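PDB 6EEW: aromatic-L-amino-acid decarboxylase from Catharanthus roseus, which catalyses the pyridoxal phosphate-dependent decarboxylation of L-tryptophan to tryptamine and of L-5-hydroxytryptophan to serotonin, working as a homodimer. Local coordinates for residues L111-M114 with L115-L119; L238-M241 with V242-V246; L436-E439 with E440-K444. All coordinates share one frame; numbering follows the deposited sequence.

Contact 1 (L111-M114 with L115-L119); sequences LGEM and LSTAL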
loop_
_atom_site.group_PDB
_atom_site.type_symbol
_atom_site.label_atom_id
_atom_site.label_comp_id
_atom_site.label_asym_id
_atom_site.label_seq_id
_atom_site.Cartn_x
_atom_site.Cartn_y
_atom_site.Cartn_z
ATOM N N LEU A 111 -8.061 -4.715 16.477
ATOM C CA LEU A 111 -8.066 -3.498 17.269
ATOM C C LEU A 111 -7.019 -2.527 16.747
ATOM O O LEU A 111 -7.274 -1.323 16.644
ATOM C CB LEU A 111 -7.799 -3.828 18.732
ATOM C CG LEU A 111 -8.836 -4.752 19.386
ATOM C CD1 LEU A 111 -8.540 -4.900 20.861
ATOM C CD2 LEU A 111 -10.235 -4.216 19.171
ATOM N N GLY A 112 -5.845 -3.044 16.386
ATOM C CA GLY A 112 -4.816 -2.179 15.827
ATOM C C GLY A 112 -5.248 -1.537 14.523
ATOM O O GLY A 112 -4.968 -0.366 14.273
ATOM N N GLU A 113 -5.919 -2.305 13.671
ATOM C CA GLU A 113 -6.439 -1.766 12.424
ATOM C C GLU A 113 -7.464 -0.671 12.685
ATOM O O GLU A 113 -7.378 0.422 12.111
ATOM C CB GLU A 113 -7.044 -2.889 11.586
ATOM C CG GLU A 113 -5.999 -3.649 10.785
ATOM C CD GLU A 113 -5.573 -2.903 9.508
ATOM O OE1 GLU A 113 -6.252 -1.913 9.138
ATOM O OE2 GLU A 113 -4.560 -3.298 8.878
ATOM N N MET A 114 -8.445 -0.952 13.547
ATOM C CA MET A 114 -9.464 0.040 13.869
ATOM C C MET A 114 -8.831 1.332 14.347
ATOM O O MET A 114 -9.158 2.419 13.858
ATOM C CB MET A 114 -10.414 -0.498 14.929
ATOM C CG MET A 114 -11.313 -1.617 14.465
ATOM S SD MET A 114 -12.371 -2.165 15.821
ATOM C CE MET A 114 -13.404 -0.719 16.064
ATOM N N LEU A 115 -7.951 1.233 15.342
ATOM C CA LEU A 115 -7.358 2.426 15.933
ATOM C C LEU A 115 -6.452 3.141 14.943
ATOM O O LEU A 115 -6.516 4.371 14.813
ATOM C CB LEU A 115 -6.600 2.041 17.197
ATOM C CG LEU A 115 -5.934 3.082 18.092
ATOM C CD1 LEU A 115 -6.911 4.165 18.499
ATOM C CD2 LEU A 115 -5.325 2.392 19.309
ATOM N N SER A 116 -5.615 2.386 14.221
ATOM C CA SER A 116 -4.716 2.981 13.248
ATOM C C SER A 116 -5.494 3.758 12.205
ATOM O O SER A 116 -5.080 4.848 11.783
ATOM C CB SER A 116 -3.889 1.878 12.588
ATOM O OG SER A 116 -3.168 2.383 11.481
ATOM N N THR A 117 -6.641 3.214 11.789
ATOM C CA THR A 117 -7.472 3.889 10.814
ATOM C C THR A 117 -8.139 5.119 11.417
ATOM O O THR A 117 -8.022 6.223 10.880
ATOM C CB THR A 117 -8.508 2.912 10.280
ATOM O OG1 THR A 117 -7.829 1.839 9.615
ATOM C CG2 THR A 117 -9.428 3.630 9.305
ATOM N N ALA A 118 -8.781 4.961 12.570
ATOM C CA ALA A 118 -9.479 6.078 13.193
ATOM C C ALA A 118 -8.551 7.267 13.400
ATOM O O ALA A 118 -8.951 8.415 13.184
ATOM C CB ALA A 118 -10.090 5.634 14.521
ATOM N N LEU A 119 -7.318 7.022 13.857
ATOM C CA LEU A 119 -6.377 8.129 14.016
ATOM C C LEU A 119 -6.063 8.769 12.669
ATOM O O LEU A 119 -5.950 10.002 12.561
ATOM C CB LEU A 119 -5.104 7.636 14.713
ATOM C CG LEU A 119 -5.237 7.176 16.172
ATOM C CD1 LEU A 119 -3.927 6.592 16.704
ATOM C CD2 LEU A 119 -5.675 8.336 17.073
#
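Leu115 with Leu111, Met114 with Ala118 and Glu113 with Thr117 pair across one turn near the C-terminal end of helix 107-119, and this turn illustrates how a hydroxyl can add a second donor to the regular backbone ladder. Leu115 N donates to Leu111 O over 2.9 Å, and CB of Leu115 lies 3.5 Å from the same Leu111 O. From there CG runs anti to the backbone N (chi1 -176°), which carries the isobutyl group off the turn to pack on Leu376 of helix 375-409 and on Ile81 of the second subunit. Met114 contributes mainly its carbonyl: Met114 O accepts Ala118 N at 2.9 Å, while CB of Ala118 sits 3.4 Å from Met114 O; the thioether side chain is directed to Val35 of the second subunit. At Glu113 the carbonyl is gripped twice. Thr117 N and Thr117 OG1 each lie 2.9 Å from Glu113 O and approach it from opposite faces of the carbonyl plane, the hydroxyl tilted 34° out of it. OG1 can reach back because it stands beside its own backbone N (chi1 -62°). Lys372 also bonds this hydroxyl, and the Glu113 carboxylate forms a salt bridge with Lys377. The chemistry thus divides round the helix: apolar chains are shared between helix 375-409 and the second subunit, whereas the buried Thr117 hydroxyl is satisfied by Glu113 O and Lys372.

Contact 2 (L238-M241 with V242-V246); sequences LRKM and VEDDV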
loop_
_atom_site.group_PDB
_atom_site.type_symbol
_atom_site.label_atom_id
_atom_site.label_comp_id
_atom_site.label_asym_id
_atom_site.label_seq_id
_atom_site.Cartn_x
_atom_site.Cartn_y
_atom_site.Cartn_z
ATOM N N LEU A 238 23.749 -21.931 -9.480
ATOM C CA LEU A 238 23.840 -20.478 -9.465
ATOM C C LEU A 238 25.265 -20.002 -9.709
ATOM O O LEU A 238 25.479 -19.008 -10.410
ATOM C CB LEU A 238 23.321 -19.949 -8.133
ATOM C CG LEU A 238 23.470 -18.463 -7.822
ATOM C CD1 LEU A 238 22.716 -17.601 -8.834
ATOM C CD2 LEU A 238 22.979 -18.180 -6.389
ATOM N N ARG A 239 26.253 -20.676 -9.113
ATOM C CA ARG A 239 27.630 -20.253 -9.312
ATOM C C ARG A 239 28.014 -20.376 -10.769
ATOM O O ARG A 239 28.666 -19.485 -11.331
ATOM C CB ARG A 239 28.588 -21.082 -8.473
ATOM C CG ARG A 239 30.027 -20.885 -8.918
ATOM C CD ARG A 239 30.975 -21.684 -8.076
ATOM N NE ARG A 239 30.944 -21.233 -6.691
ATOM C CZ ARG A 239 31.624 -20.190 -6.236
ATOM N NH1 ARG A 239 32.401 -19.486 -7.062
ATOM N NH2 ARG A 239 31.532 -19.862 -4.954
ATOM N N LYS A 240 27.621 -21.483 -11.397
ATOM C CA LYS A 240 27.928 -21.664 -12.808
ATOM C C LYS A 240 27.305 -20.540 -13.633
ATOM O O LYS A 240 27.968 -19.929 -14.487
ATOM C CB LYS A 240 27.430 -23.034 -13.268
ATOM C CG LYS A 240 27.705 -23.324 -14.725
ATOM C CD LYS A 240 29.205 -23.220 -14.969
ATOM C CE LYS A 240 29.570 -23.466 -16.417
ATOM N NZ LYS A 240 31.022 -23.224 -16.638
ATOM N N MET A 241 26.038 -20.218 -13.351
ATOM C CA MET A 241 25.367 -19.141 -14.079
ATOM C C MET A 241 26.072 -17.804 -13.871
ATOM O O MET A 241 26.310 -17.056 -14.828
ATOM C CB MET A 241 23.899 -19.050 -13.656
ATOM C CG MET A 241 23.061 -20.280 -14.003
ATOM S SD MET A 241 21.405 -20.247 -13.278
ATOM C CE MET A 241 20.710 -18.795 -14.073
ATOM N N VAL A 242 26.399 -17.478 -12.622
ATOM C CA VAL A 242 27.030 -16.196 -12.326
ATOM C C VAL A 242 28.374 -16.086 -13.030
ATOM O O VAL A 242 28.711 -15.041 -13.599
ATOM C CB VAL A 242 27.178 -16.007 -10.804
ATOM C CG1 VAL A 242 28.012 -14.769 -10.500
ATOM C CG2 VAL A 242 25.805 -15.908 -10.133
ATOM N N GLU A 243 29.157 -17.161 -13.024
ATOM C CA GLU A 243 30.486 -17.072 -13.618
ATOM C C GLU A 243 30.410 -16.989 -15.138
ATOM O O GLU A 243 31.240 -16.318 -15.768
ATOM C CB GLU A 243 31.340 -18.248 -13.143
ATOM C CG GLU A 243 31.683 -18.115 -11.658
ATOM C CD GLU A 243 32.470 -19.290 -11.097
ATOM O OE1 GLU A 243 32.345 -20.412 -11.641
ATOM O OE2 GLU A 243 33.196 -19.094 -10.094
ATOM N N ASP A 244 29.424 -17.654 -15.748
ATOM C CA ASP A 244 29.231 -17.479 -17.182
ATOM C C ASP A 244 28.802 -16.052 -17.502
ATOM O O ASP A 244 29.251 -15.471 -18.500
ATOM C CB ASP A 244 28.222 -18.501 -17.707
ATOM C CG ASP A 244 28.761 -19.934 -17.651
ATOM O OD1 ASP A 244 29.974 -20.112 -17.400
ATOM O OD2 ASP A 244 27.975 -20.885 -17.852
ATOM N N ASP A 245 27.959 -15.455 -16.653
ATOM C CA ASP A 245 27.557 -14.072 -16.885
ATOM C C ASP A 245 28.740 -13.126 -16.757
ATOM O O ASP A 245 28.866 -12.171 -17.535
ATOM C CB ASP A 245 26.453 -13.669 -15.914
ATOM C CG ASP A 245 25.127 -14.269 -16.283
ATOM O OD1 ASP A 245 24.907 -14.505 -17.494
ATOM O OD2 ASP A 245 24.305 -14.497 -15.373
ATOM N N VAL A 246 29.601 -13.361 -15.769
ATOM C CA VAL A 246 30.791 -12.533 -15.607
ATOM C C VAL A 246 31.706 -12.681 -16.813
ATOM O O VAL A 246 32.302 -11.703 -17.281
ATOM C CB VAL A 246 31.521 -12.890 -14.300
ATOM C CG1 VAL A 246 32.939 -12.316 -14.303
ATOM C CG2 VAL A 246 30.749 -12.365 -13.116
#
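The middle of helix 235-247, a surface helix of the large pyridoxal-phosphate-binding domain, is a worked example of i to i+4 pairing, with two salt bridges on the outer side and an apolar contact beneath. Arg239 reaches Glu243 through NH1, 3.2 Å from Glu243 OE2. That oxygen lies almost in the guanidinium plane, yet the arginine meets it from above the carboxylate plane, the two groups being turned 71° apart; the N-H...O angle of 145° marks a bent bond. A turn at chi3 (-63°) swings the guanidinium over, and the Arg239 chain passes close to the acid, with CG 3.6 Å from Glu243 OE1. The neighbouring pair is looser: Lys240 NZ to Asp244 OD1 is a weak bond of 3.4 Å, and Lys240 CE passes equally close to Asp244 OD2, so the chain lies across the carboxylate. On the buried side Leu238 CD1 touches Val242 CG2 at 3.8 Å. Val242 CG2 stands beside its own backbone N and comes within 3.1 Å of Leu238 O, the acceptor for Val242 N. NH2 of Arg239 has its stronger partner in Glu279 of helix 270-280, whose Phe280 packs against Val242 and Glu243. Leu238 rests on Ile223, Tyr197 and Leu255 of strands 220-223, 194-199 and 251-258, while Asp245 binds Tyr197 and Arg221, fastening the helix over the end of the mixed sheet where 220-223 is outermost.

Contact 3 (L436-E439 with E440-K444); sequences LHVE and EVNKK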
loop_
_atom_site.group_PDB
_atom_site.type_symbol
_atom_site.label_atom_id
_atom_site.label_comp_id
_atom_site.label_asym_id
_atom_site.label_seq_id
_atom_site.Cartn_x
_atom_site.Cartn_y
_atom_site.Cartn_z
ATOM N N LEU A 436 -7.112 -43.896 -16.046
ATOM C CA LEU A 436 -7.038 -42.587 -16.672
ATOM C C LEU A 436 -5.704 -41.919 -16.346
ATOM O O LEU A 436 -4.948 -42.367 -15.483
ATOM C CB LEU A 436 -8.212 -41.715 -16.222
ATOM C CG LEU A 436 -9.597 -42.368 -16.288
ATOM C CD1 LEU A 436 -10.684 -41.366 -15.928
ATOM C CD2 LEU A 436 -9.876 -43.003 -17.654
ATOM N N HIS A 437 -5.425 -40.820 -17.045
ATOM C CA HIS A 437 -4.174 -40.100 -16.848
ATOM C C HIS A 437 -4.132 -39.490 -15.451
ATOM O O HIS A 437 -5.109 -38.891 -14.991
ATOM C CB HIS A 437 -4.006 -39.014 -17.911
ATOM C CG HIS A 437 -2.632 -38.416 -17.957
ATOM N ND1 HIS A 437 -2.251 -37.359 -17.157
ATOM C CD2 HIS A 437 -1.547 -38.729 -18.705
ATOM C CE1 HIS A 437 -0.994 -37.045 -17.411
ATOM N NE2 HIS A 437 -0.542 -37.862 -18.348
ATOM N N VAL A 438 -2.990 -39.651 -14.777
ATOM C CA VAL A 438 -2.862 -39.211 -13.389
ATOM C C VAL A 438 -3.275 -37.750 -13.228
ATOM O O VAL A 438 -4.004 -37.394 -12.286
ATOM C CB VAL A 438 -1.423 -39.458 -12.899
ATOM C CG1 VAL A 438 -0.441 -38.599 -13.689
ATOM C CG2 VAL A 438 -1.309 -39.187 -11.402
ATOM N N GLU A 439 -2.841 -36.884 -14.152
ATOM C CA GLU A 439 -3.157 -35.460 -14.043
ATOM C C GLU A 439 -4.666 -35.221 -14.062
ATOM O O GLU A 439 -5.195 -34.447 -13.254
ATOM C CB GLU A 439 -2.465 -34.665 -15.154
ATOM C CG GLU A 439 -2.600 -33.148 -14.965
ATOM C CD GLU A 439 -1.721 -32.321 -15.906
ATOM O OE1 GLU A 439 -0.520 -32.648 -16.043
ATOM O OE2 GLU A 439 -2.224 -31.328 -16.486
ATOM N N GLU A 440 -5.382 -35.880 -14.977
ATOM C CA GLU A 440 -6.831 -35.709 -15.018
ATOM C C GLU A 440 -7.499 -36.270 -13.769
ATOM O O GLU A 440 -8.485 -35.706 -13.286
ATOM C CB GLU A 440 -7.419 -36.339 -16.278
ATOM C CG GLU A 440 -7.334 -35.434 -17.503
ATOM C CD GLU A 440 -8.053 -34.098 -17.295
ATOM O OE1 GLU A 440 -9.226 -34.106 -16.855
ATOM O OE2 GLU A 440 -7.448 -33.040 -17.573
ATOM N N VAL A 441 -6.997 -37.391 -13.241
ATOM C CA VAL A 441 -7.599 -37.973 -12.043
ATOM C C VAL A 441 -7.499 -36.993 -10.882
ATOM O O VAL A 441 -8.478 -36.730 -10.168
ATOM C CB VAL A 441 -6.929 -39.314 -11.697
ATOM C CG1 VAL A 441 -7.553 -39.907 -10.439
ATOM C CG2 VAL A 441 -7.015 -40.291 -12.869
ATOM N N ASN A 442 -6.314 -36.419 -10.691
ATOM C CA ASN A 442 -6.148 -35.485 -9.587
ATOM C C ASN A 442 -6.928 -34.195 -9.826
ATOM O O ASN A 442 -7.463 -33.602 -8.878
ATOM C CB ASN A 442 -4.658 -35.202 -9.389
ATOM C CG ASN A 442 -3.929 -36.358 -8.712
ATOM O OD1 ASN A 442 -4.058 -36.576 -7.506
ATOM N ND2 ASN A 442 -3.161 -37.108 -9.498
ATOM N N LYS A 443 -7.032 -33.760 -11.086
ATOM C CA LYS A 443 -7.814 -32.568 -11.399
ATOM C C LYS A 443 -9.291 -32.782 -11.095
ATOM O O LYS A 443 -9.961 -31.900 -10.543
ATOM C CB LYS A 443 -7.604 -32.201 -12.867
ATOM C CG LYS A 443 -7.644 -30.715 -13.152
ATOM C CD LYS A 443 -7.583 -30.449 -14.655
ATOM C CE LYS A 443 -6.510 -31.304 -15.327
ATOM N NZ LYS A 443 -5.147 -31.082 -14.762
ATOM N N LYS A 444 -9.810 -33.962 -11.435
ATOM C CA LYS A 444 -11.195 -34.288 -11.117
ATOM C C LYS A 444 -11.418 -34.317 -9.612
ATOM O O LYS A 444 -12.441 -33.827 -9.116
ATOM C CB LYS A 444 -11.566 -35.635 -11.737
ATOM C CG LYS A 444 -13.012 -36.042 -11.529
ATOM C CD LYS A 444 -13.967 -34.908 -11.894
ATOM C CE LYS A 444 -15.386 -35.425 -12.092
ATOM N NZ LYS A 444 -15.810 -36.340 -10.995
#
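Glu439 and Lys443 run side by side and point the same way, whereas Val438 and Asn442, one residue back, are set at a slant to each other; the start of helix 438-451 thus has two orientations for one sequence spacing. Bends at chi3 and chi4 (chi4 -58°) fold Lys443 back until NZ stands 3.3 Å from Glu439 CG and 3.4 Å from Glu439 OE2, a salt bridge with a weak hydrogen bond. In the other pair, Asn442 ND2 donates to Val438 O at 2.9 Å from 52° above the carbonyl plane, while Asn442 N approaches the same oxygen nearly along the C=O axis. Val438 CG2 lies 3.4 Å from Asn442 ND2. Ahead of them His437 is the N-cap: its ND1 accepts Glu439 N at 3.1 Å, the donor tilted 32° from the ring plane. Leu436 CB meets Val441 CG2 at 3.8 Å, the N' to N4 contact of a hydrophobic staple. Asn442 OD1 takes the N-H of Leu429 on strand 424-429, and Lys443 makes a cation-pi contact with Tyr466 of strand 465-471. The helix therefore lies against the four-stranded antiparallel sheet, with Val441 also reaching Leu496 of helix 479-496.

In the fold
Along the chain the three contacts follow in series; each is local to one helix, so none closes a long loop and none nests in or crosses another. Contact 1, on helix 107-119, comes first and joins helix 375-409 to the second subunit. Contact 2, on helix 235-247, belongs to the same pyridoxal-dependent decarboxylase domain but packs on one end of the seven-stranded mixed β-sheet, on the opposite side of the chain's centre, its own centre about 49 Å from that of contact 1. Contact 3 opens the helix that packs on the small antiparallel β-sheet near the C terminus, its nearest atoms about 25 Å from contact 2. Together they sample the dimer interface, the large-domain β-sheet and the C-terminal β-sheet.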